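Local coordinates for solute-binding periplasmic protein of iron/siderophore ABC transporter (Yersinia pestis, PDB 6B2Y) that probably captures a chelated metal, most likely an iron-siderophore complex, in the periplasm and delivers it to an ABC transporter, at residues Leu293-Gln307 and Leu372-Ala384. Numbering follows the deposited sequence.
Sequences LGAQVTPEQAQASLQ and LAVEPSGTYWIEA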
ATOM      1  N   LEU A 293       0.918   4.685 -12.717  1.00 23.00           N
ATOM      2  CA  LEU A 293      -0.333   4.167 -12.177  1.00 24.98           C
ATOM      3  C   LEU A 293      -0.832   5.124 -11.108  1.00 24.06           C
ATOM      4  O   LEU A 293      -0.031   5.823 -10.475  1.00 26.42           O
ATOM      5  CB  LEU A 293      -0.158   2.767 -11.559  1.00 24.37           C
ATOM      6  CG  LEU A 293       0.293   1.641 -12.482  1.00 23.48           C
ATOM      7  CD1 LEU A 293       0.888   0.488 -11.676  1.00 24.52           C
ATOM      8  CD2 LEU A 293      -0.870   1.175 -13.327  1.00 28.26           C
ATOM      9  N   GLY A 294      -2.161   5.151 -10.897  1.00 24.13           N
ATOM     10  CA  GLY A 294      -2.752   5.944  -9.838  1.00 22.44           C
ATOM     11  C   GLY A 294      -4.076   6.572 -10.248  1.00 26.37           C
ATOM     12  O   GLY A 294      -4.639   6.276 -11.299  1.00 27.82           O
ATOM     13  N   ALA A 295      -4.570   7.476  -9.391  1.00 24.11           N
ATOM     14  CA  ALA A 295      -5.954   7.938  -9.477  1.00 24.59           C
ATOM     15  C   ALA A 295      -6.218   8.776 -10.718  1.00 27.50           C
ATOM     16  O   ALA A 295      -7.388   9.009 -11.045  1.00 32.46           O
ATOM     17  CB  ALA A 295      -6.329   8.735  -8.226  1.00 24.28           C
ATOM     18  N   GLN A 296      -5.172   9.228 -11.408  1.00 27.25           N
ATOM     19  CA  GLN A 296      -5.330  10.059 -12.597  1.00 27.99           C
ATOM     20  C   GLN A 296      -4.746   9.397 -13.834  1.00 31.50           C
ATOM     21  O   GLN A 296      -4.596  10.054 -14.876  1.00 31.73           O
ATOM     22  CB  GLN A 296      -4.684  11.431 -12.373  1.00 24.09           C
ATOM     23  CG  GLN A 296      -5.304  12.229 -11.214  1.00 28.30           C
ATOM     24  CD  GLN A 296      -4.596  13.549 -10.968  1.00 27.84           C
ATOM     25  OE1 GLN A 296      -3.370  13.606 -10.856  1.00 31.26           O
ATOM     26  NE2 GLN A 296      -5.372  14.629 -10.905  1.00 32.58           N
ATOM     27  N   VAL A 297      -4.422   8.112 -13.760  1.00 29.58           N
ATOM     28  CA  VAL A 297      -3.810   7.393 -14.868  1.00 28.26           C
ATOM     29  C   VAL A 297      -4.891   6.630 -15.621  1.00 29.26           C
ATOM     30  O   VAL A 297      -5.740   5.969 -15.009  1.00 26.84           O
ATOM     31  CB  VAL A 297      -2.707   6.445 -14.365  1.00 27.25           C
ATOM     32  CG1 VAL A 297      -2.200   5.577 -15.499  1.00 25.01           C
ATOM     33  CG2 VAL A 297      -1.578   7.266 -13.769  1.00 27.43           C
ATOM     34  N   THR A 298      -4.869   6.735 -16.960  1.00 32.89           N
ATOM     35  CA  THR A 298      -5.779   6.005 -17.829  1.00 31.94           C
ATOM     36  C   THR A 298      -5.186   4.653 -18.193  1.00 31.01           C
ATOM     37  O   THR A 298      -3.967   4.470 -18.139  1.00 31.95           O
ATOM     38  CB  THR A 298      -6.039   6.805 -19.110  1.00 30.40           C
ATOM     39  OG1 THR A 298      -4.844   6.836 -19.907  1.00 34.53           O
ATOM     40  CG2 THR A 298      -6.444   8.219 -18.776  1.00 32.49           C
ATOM     41  N   PRO A 299      -6.029   3.688 -18.590  1.00 31.88           N
ATOM     42  CA  PRO A 299      -5.488   2.405 -19.070  1.00 36.23           C
ATOM     43  C   PRO A 299      -4.394   2.569 -20.107  1.00 35.05           C
ATOM     44  O   PRO A 299      -3.349   1.921 -19.995  1.00 32.20           O
ATOM     45  CB  PRO A 299      -6.727   1.703 -19.639  1.00 34.95           C
ATOM     46  CG  PRO A 299      -7.853   2.223 -18.796  1.00 38.22           C
ATOM     47  CD  PRO A 299      -7.502   3.670 -18.508  1.00 37.10           C
ATOM     48  N   GLU A 300      -4.578   3.459 -21.088  1.00 37.88           N
ATOM     49  CA  GLU A 300      -3.593   3.592 -22.155  1.00 38.98           C
ATOM     50  C   GLU A 300      -2.247   4.073 -21.624  1.00 35.84           C
ATOM     51  O   GLU A 300      -1.199   3.554 -22.019  1.00 30.54           O
ATOM     52  CB  GLU A 300      -4.111   4.540 -23.243  1.00 42.59           C
ATOM     53  CG  GLU A 300      -3.057   4.935 -24.265  1.00 44.12           C
ATOM     54  CD  GLU A 300      -2.496   6.343 -24.043  1.00 49.46           C
ATOM     55  OE1 GLU A 300      -1.278   6.466 -23.773  1.00 47.40           O
ATOM     56  OE2 GLU A 300      -3.269   7.326 -24.145  1.00 54.73           O
ATOM     57  N   GLN A 301      -2.253   5.058 -20.718  1.00 36.64           N
ATOM     58  CA  GLN A 301      -0.998   5.561 -20.160  1.00 32.95           C
ATOM     59  C   GLN A 301      -0.276   4.490 -19.350  1.00 34.30           C
ATOM     60  O   GLN A 301       0.953   4.339 -19.450  1.00 29.20           O
ATOM     61  CB  GLN A 301      -1.268   6.770 -19.275  1.00 33.07           C
ATOM     62  CG  GLN A 301      -1.734   8.027 -20.002  1.00 40.01           C
ATOM     63  CD  GLN A 301      -2.275   9.050 -19.028  1.00 37.24           C
ATOM     64  OE1 GLN A 301      -2.832   8.693 -17.990  1.00 31.72           O
ATOM     65  NE2 GLN A 301      -2.108  10.329 -19.349  1.00 39.42           N
ATOM     66  N   ALA A 302      -1.013   3.775 -18.501  1.00 33.33           N
ATOM     67  CA  ALA A 302      -0.412   2.683 -17.741  1.00 33.37           C
ATOM     68  C   ALA A 302       0.231   1.675 -18.685  1.00 36.92           C
ATOM     69  O   ALA A 302       1.414   1.334 -18.546  1.00 33.67           O
ATOM     70  CB  ALA A 302      -1.475   2.015 -16.868  1.00 31.96           C
ATOM     71  N   GLN A 303      -0.538   1.220 -19.679  1.00 35.95           N
ATOM     72  CA  GLN A 303      -0.042   0.241 -20.638  1.00 37.42           C
ATOM     73  C   GLN A 303       1.226   0.720 -21.315  1.00 36.78           C
ATOM     74  O   GLN A 303       2.162  -0.056 -21.496  1.00 34.82           O
ATOM     75  CB  GLN A 303      -1.117  -0.055 -21.681  1.00 38.74           C
ATOM     76  CG  GLN A 303      -0.774  -1.191 -22.613  1.00 41.72           C
ATOM     77  CD  GLN A 303      -0.542  -2.474 -21.857  1.00 39.90           C
ATOM     78  OE1 GLN A 303       0.578  -2.987 -21.800  1.00 44.25           O
ATOM     79  NE2 GLN A 303      -1.605  -3.002 -21.266  1.00 42.94           N
ATOM     80  N   ALA A 304       1.279   2.000 -21.701  1.00 35.48           N
ATOM     81  CA  ALA A 304       2.454   2.530 -22.398  1.00 35.97           C
ATOM     82  C   ALA A 304       3.676   2.620 -21.489  1.00 37.56           C
ATOM     83  O   ALA A 304       4.806   2.349 -21.929  1.00 35.18           O
ATOM     84  CB  ALA A 304       2.132   3.899 -22.968  1.00 36.15           C
ATOM     85  N   SER A 305       3.475   2.878 -20.192  1.00 35.80           N
ATOM     86  CA  SER A 305       4.613   2.922 -19.280  1.00 31.33           C
ATOM     87  C   SER A 305       5.131   1.524 -18.937  1.00 29.41           C
ATOM     88  O   SER A 305       6.334   1.355 -18.729  1.00 28.42           O
ATOM     89  CB  SER A 305       4.231   3.659 -17.996  1.00 30.12           C
ATOM     90  OG  SER A 305       3.459   2.831 -17.144  1.00 36.19           O
ATOM     91  N   LEU A 306       4.245   0.519 -18.878  1.00 29.64           N
ATOM     92  CA  LEU A 306       4.688  -0.846 -18.589  1.00 32.47           C
ATOM     93  C   LEU A 306       5.550  -1.392 -19.728  1.00 33.25           C
ATOM     94  O   LEU A 306       6.624  -1.954 -19.491  1.00 30.13           O
ATOM     95  CB  LEU A 306       3.475  -1.749 -18.355  1.00 29.11           C
ATOM     96  CG  LEU A 306       3.788  -3.231 -18.095  1.00 32.77           C
ATOM     97  CD1 LEU A 306       4.767  -3.366 -16.943  1.00 25.61           C
ATOM     98  CD2 LEU A 306       2.531  -4.042 -17.849  1.00 28.89           C
ATOM     99  N   GLN A 307       5.096  -1.205 -20.978  1.00 36.75           N
ATOM    100  CA  GLN A 307       5.879  -1.585 -22.157  1.00 32.42           C
ATOM    101  C   GLN A 307       7.288  -1.011 -22.097  1.00 32.51           C
ATOM    102  O   GLN A 307       8.261  -1.701 -22.424  1.00 32.55           O
ATOM    103  CB  GLN A 307       5.165  -1.122 -23.434  1.00 32.22           C
ATOM    104  CG  GLN A 307       3.876  -1.866 -23.738  1.00 37.62           C
ATOM    105  CD  GLN A 307       4.071  -3.368 -23.710  1.00 42.37           C
ATOM    106  OE1 GLN A 307       5.125  -3.874 -24.099  1.00 45.62           O
ATOM    107  NE2 GLN A 307       3.062  -4.091 -23.229  1.00 45.24           N
ATOM    108  N   LEU A 372     -15.512   5.253   1.656  1.00 25.66           N
ATOM    109  CA  LEU A 372     -14.803   6.475   1.302  1.00 25.97           C
ATOM    110  C   LEU A 372     -15.769   7.573   0.850  1.00 28.72           C
ATOM    111  O   LEU A 372     -16.959   7.340   0.613  1.00 26.67           O
ATOM    112  CB  LEU A 372     -13.766   6.183   0.213  1.00 27.49           C
ATOM    113  CG  LEU A 372     -12.718   5.135   0.621  1.00 22.68           C
ATOM    114  CD1 LEU A 372     -11.739   4.971  -0.523  1.00 24.74           C
ATOM    115  CD2 LEU A 372     -11.995   5.549   1.903  1.00 20.32           C
ATOM    116  N   ALA A 373     -15.224   8.788   0.726  1.00 29.22           N
ATOM    117  CA  ALA A 373     -15.981   9.975   0.343  1.00 28.03           C
ATOM    118  C   ALA A 373     -15.647  10.478  -1.057  1.00 31.81           C
ATOM    119  O   ALA A 373     -16.151  11.535  -1.459  1.00 31.73           O
ATOM    120  CB  ALA A 373     -15.739  11.097   1.359  1.00 27.32           C
ATOM    121  N   VAL A 374     -14.800   9.769  -1.797  1.00 29.26           N
ATOM    122  CA  VAL A 374     -14.451  10.119  -3.165  1.00 29.88           C
ATOM    123  C   VAL A 374     -14.853   8.972  -4.080  1.00 32.97           C
ATOM    124  O   VAL A 374     -15.037   7.829  -3.653  1.00 30.29           O
ATOM    125  CB  VAL A 374     -12.943  10.444  -3.331  1.00 29.68           C
ATOM    126  CG1 VAL A 374     -12.590  11.708  -2.595  1.00 26.60           C
ATOM    127  CG2 VAL A 374     -12.080   9.297  -2.823  1.00 28.72           C
ATOM    128  N   GLU A 375     -14.988   9.295  -5.364  1.00 31.98           N
ATOM    129  CA  GLU A 375     -15.265   8.281  -6.362  1.00 35.65           C
ATOM    130  C   GLU A 375     -13.975   7.590  -6.791  1.00 30.34           C
ATOM    131  O   GLU A 375     -12.916   8.225  -6.873  1.00 32.51           O
ATOM    132  CB  GLU A 375     -15.930   8.899  -7.593  1.00 38.77           C
ATOM    133  CG  GLU A 375     -17.223   8.215  -7.994  1.00 44.41           C
ATOM    134  CD  GLU A 375     -18.193   8.122  -6.837  1.00 43.84           C
ATOM    135  OE1 GLU A 375     -18.632   7.001  -6.511  1.00 45.50           O
ATOM    136  OE2 GLU A 375     -18.516   9.173  -6.245  1.00 51.16           O
ATOM    137  N   PRO A 376     -14.040   6.293  -7.087  1.00 30.39           N
ATOM    138  CA  PRO A 376     -12.883   5.631  -7.687  1.00 28.65           C
ATOM    139  C   PRO A 376     -12.569   6.238  -9.046  1.00 33.57           C
ATOM    140  O   PRO A 376     -13.455   6.681  -9.783  1.00 30.06           O
ATOM    141  CB  PRO A 376     -13.325   4.167  -7.813  1.00 31.13           C
ATOM    142  CG  PRO A 376     -14.804   4.183  -7.699  1.00 35.39           C
ATOM    143  CD  PRO A 376     -15.156   5.365  -6.844  1.00 34.94           C
ATOM    144  N   SER A 377     -11.284   6.282  -9.365  1.00 29.01           N
ATOM    145  CA  SER A 377     -10.844   6.788 -10.653  1.00 31.18           C
ATOM    146  C   SER A 377      -9.465   6.229 -10.932  1.00 29.18           C
ATOM    147  O   SER A 377      -8.781   5.749 -10.028  1.00 30.26           O
ATOM    148  CB  SER A 377     -10.819   8.319 -10.682  1.00 33.87           C
ATOM    149  OG  SER A 377      -9.981   8.817  -9.656  1.00 31.47           O
ATOM    150  N   GLY A 378      -9.069   6.294 -12.193  1.00 28.24           N
ATOM    151  CA  GLY A 378      -7.711   5.946 -12.558  1.00 28.76           C
ATOM    152  C   GLY A 378      -7.476   4.455 -12.738  1.00 28.33           C
ATOM    153  O   GLY A 378      -8.397   3.649 -12.903  1.00 26.90           O
ATOM    154  N   THR A 379      -6.196   4.097 -12.695  1.00 24.77           N
ATOM    155  CA  THR A 379      -5.723   2.771 -13.076  1.00 24.47           C
ATOM    156  C   THR A 379      -4.697   2.306 -12.051  1.00 28.06           C
ATOM    157  O   THR A 379      -3.645   2.933 -11.898  1.00 25.29           O
ATOM    158  CB  THR A 379      -5.102   2.806 -14.474  1.00 31.14           C
ATOM    159  OG1 THR A 379      -6.062   3.321 -15.409  1.00 28.95           O
ATOM    160  CG2 THR A 379      -4.633   1.419 -14.902  1.00 28.10           C
ATOM    161  N   TYR A 380      -4.981   1.193 -11.377  1.00 25.16           N
ATOM    162  CA  TYR A 380      -4.106   0.715 -10.316  1.00 24.99           C
ATOM    163  C   TYR A 380      -3.472  -0.640 -10.609  1.00 25.51           C
ATOM    164  O   TYR A 380      -2.681  -1.127  -9.796  1.00 22.99           O
ATOM    165  CB  TYR A 380      -4.885   0.656  -8.998  1.00 23.34           C
ATOM    166  CG  TYR A 380      -5.257   2.015  -8.465  1.00 21.23           C
ATOM    167  CD1 TYR A 380      -6.432   2.647  -8.865  1.00 28.84           C
ATOM    168  CD2 TYR A 380      -4.441   2.674  -7.564  1.00 26.46           C
ATOM    169  CE1 TYR A 380      -6.788   3.893  -8.362  1.00 26.56           C
ATOM    170  CE2 TYR A 380      -4.786   3.919  -7.056  1.00 26.26           C
ATOM    171  CZ  TYR A 380      -5.955   4.525  -7.467  1.00 24.31           C
ATOM    172  OH  TYR A 380      -6.290   5.773  -6.958  1.00 31.10           O
ATOM    173  N   TRP A 381      -3.788  -1.256 -11.744  1.00 22.98           N
ATOM    174  CA  TRP A 381      -3.133  -2.481 -12.175  1.00 22.52           C
ATOM    175  C   TRP A 381      -3.318  -2.574 -13.682  1.00 26.16           C
ATOM    176  O   TRP A 381      -4.197  -1.916 -14.249  1.00 25.32           O
ATOM    177  CB  TRP A 381      -3.710  -3.711 -11.466  1.00 22.22           C
ATOM    178  CG  TRP A 381      -5.196  -3.771 -11.484  1.00 27.56           C
ATOM    179  CD1 TRP A 381      -5.995  -4.228 -12.507  1.00 27.18           C
ATOM    180  CD2 TRP A 381      -6.082  -3.366 -10.436  1.00 24.48           C
ATOM    181  NE1 TRP A 381      -7.320  -4.134 -12.151  1.00 28.91           N
ATOM    182  CE2 TRP A 381      -7.402  -3.608 -10.886  1.00 25.65           C
ATOM    183  CE3 TRP A 381      -5.894  -2.825  -9.154  1.00 21.59           C
ATOM    184  CZ2 TRP A 381      -8.520  -3.309 -10.113  1.00 26.52           C
ATOM    185  CZ3 TRP A 381      -7.014  -2.543  -8.383  1.00 21.99           C
ATOM    186  CH2 TRP A 381      -8.308  -2.785  -8.863  1.00 29.13           C
ATOM    187  N   ILE A 382      -2.479  -3.386 -14.325  1.00 26.50           N
ATOM    188  CA  ILE A 382      -2.562  -3.557 -15.776  1.00 29.49           C
ATOM    189  C   ILE A 382      -1.782  -4.798 -16.187  1.00 31.32           C
ATOM    190  O   ILE A 382      -0.767  -5.151 -15.578  1.00 27.93           O
ATOM    191  CB  ILE A 382      -2.058  -2.288 -16.514  1.00 30.08           C
ATOM    192  CG1 ILE A 382      -2.723  -2.175 -17.887  1.00 35.10           C
ATOM    193  CG2 ILE A 382      -0.543  -2.286 -16.643  1.00 30.40           C
ATOM    194  CD1 ILE A 382      -4.088  -1.548 -17.834  1.00 37.42           C
ATOM    195  N   GLU A 383      -2.266  -5.471 -17.228  1.00 31.64           N
ATOM    196  CA  GLU A 383      -1.529  -6.551 -17.863  1.00 30.97           C
ATOM    197  C   GLU A 383      -0.898  -6.044 -19.152  1.00 35.04           C
ATOM    198  O   GLU A 383      -1.528  -5.303 -19.913  1.00 34.42           O
ATOM    199  CB  GLU A 383      -2.428  -7.749 -18.179  1.00 33.07           C
ATOM    200  CG  GLU A 383      -3.666  -7.865 -17.330  1.00 41.11           C
ATOM    201  CD  GLU A 383      -4.543  -9.041 -17.741  1.00 46.48           C
ATOM    202  OE1 GLU A 383      -3.994 -10.060 -18.219  1.00 43.18           O
ATOM    203  OE2 GLU A 383      -5.779  -8.944 -17.578  1.00 43.64           O
ATOM    204  N   ALA A 384       0.348  -6.443 -19.380  1.00 31.70           N
ATOM    205  CA  ALA A 384       1.052  -6.163 -20.619  1.00 36.09           C
ATOM    206  C   ALA A 384       0.264  -6.686 -21.814  1.00 39.21           C
ATOM    207  O   ALA A 384       0.013  -5.945 -22.771  1.00 44.02           O
ATOM    208  CB  ALA A 384       2.439  -6.780 -20.589  1.00 35.51           C
TER
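Thr379 enters an isolated antiparallel bridge with Gly294 and shows how the end of the ordered chain can be fastened to an earlier part of the fold: in this periplasmic binding protein the final strand, 381-383, is the antiparallel edge of a mixed sheet, and residues just before it bind the turn leading into helix 299-310. Gly294 N donates to Thr379 O at 2.9 Å, and Thr379 N returns a bond to Gly294 O. That carbonyl also closes the type I turn Gly294-Val297 by accepting from Val297 N, the two donors arriving from opposite faces of its plane.

The threonine side chain divides its work. Thr379 OG1, anti to the carbonyl carbon (chi1 -56°), gives its proton to Val297 O at 2.7 Å from well above the carbonyl plane, while Thr379 CG2, anti to the backbone N, lies 3.8 Å from Ala302 CB on the helix. Upstream, Ser377 OG bonds Ala295 O in the carbonyl plane, on a lone pair. The Tyr380 ring lays one face over Gly294 C, offset toward the rim, and brings OH close to Ala295 CB; Trp330 packs edge-to-face with the same tyrosine.

Beyond the bridge, the axes of helix segment 299-307 and strand 381-383 come within 8.5 Å, with a crossing angle of -62°. Ile382 points toward the helix and runs past Leu306 in the opposite direction, Ile382 CG2 to Leu306 CD2 at 3.7 Å; its side chain crosses that of Gln303 at about a right angle, CG1 lying against NE2. Leu306 CD2 also reaches CB of Ala384, the last modelled residue. Gln303, bent at chi2, turns its amide back to the strand; Gln307 NE2 donates to Gln303 OE1, which helps to set the orientation of the Gln303 amide, and Gln303 NE2 donates almost straight (174°) to Glu383 O at 2.7 Å, with that oxygen in the amide plane.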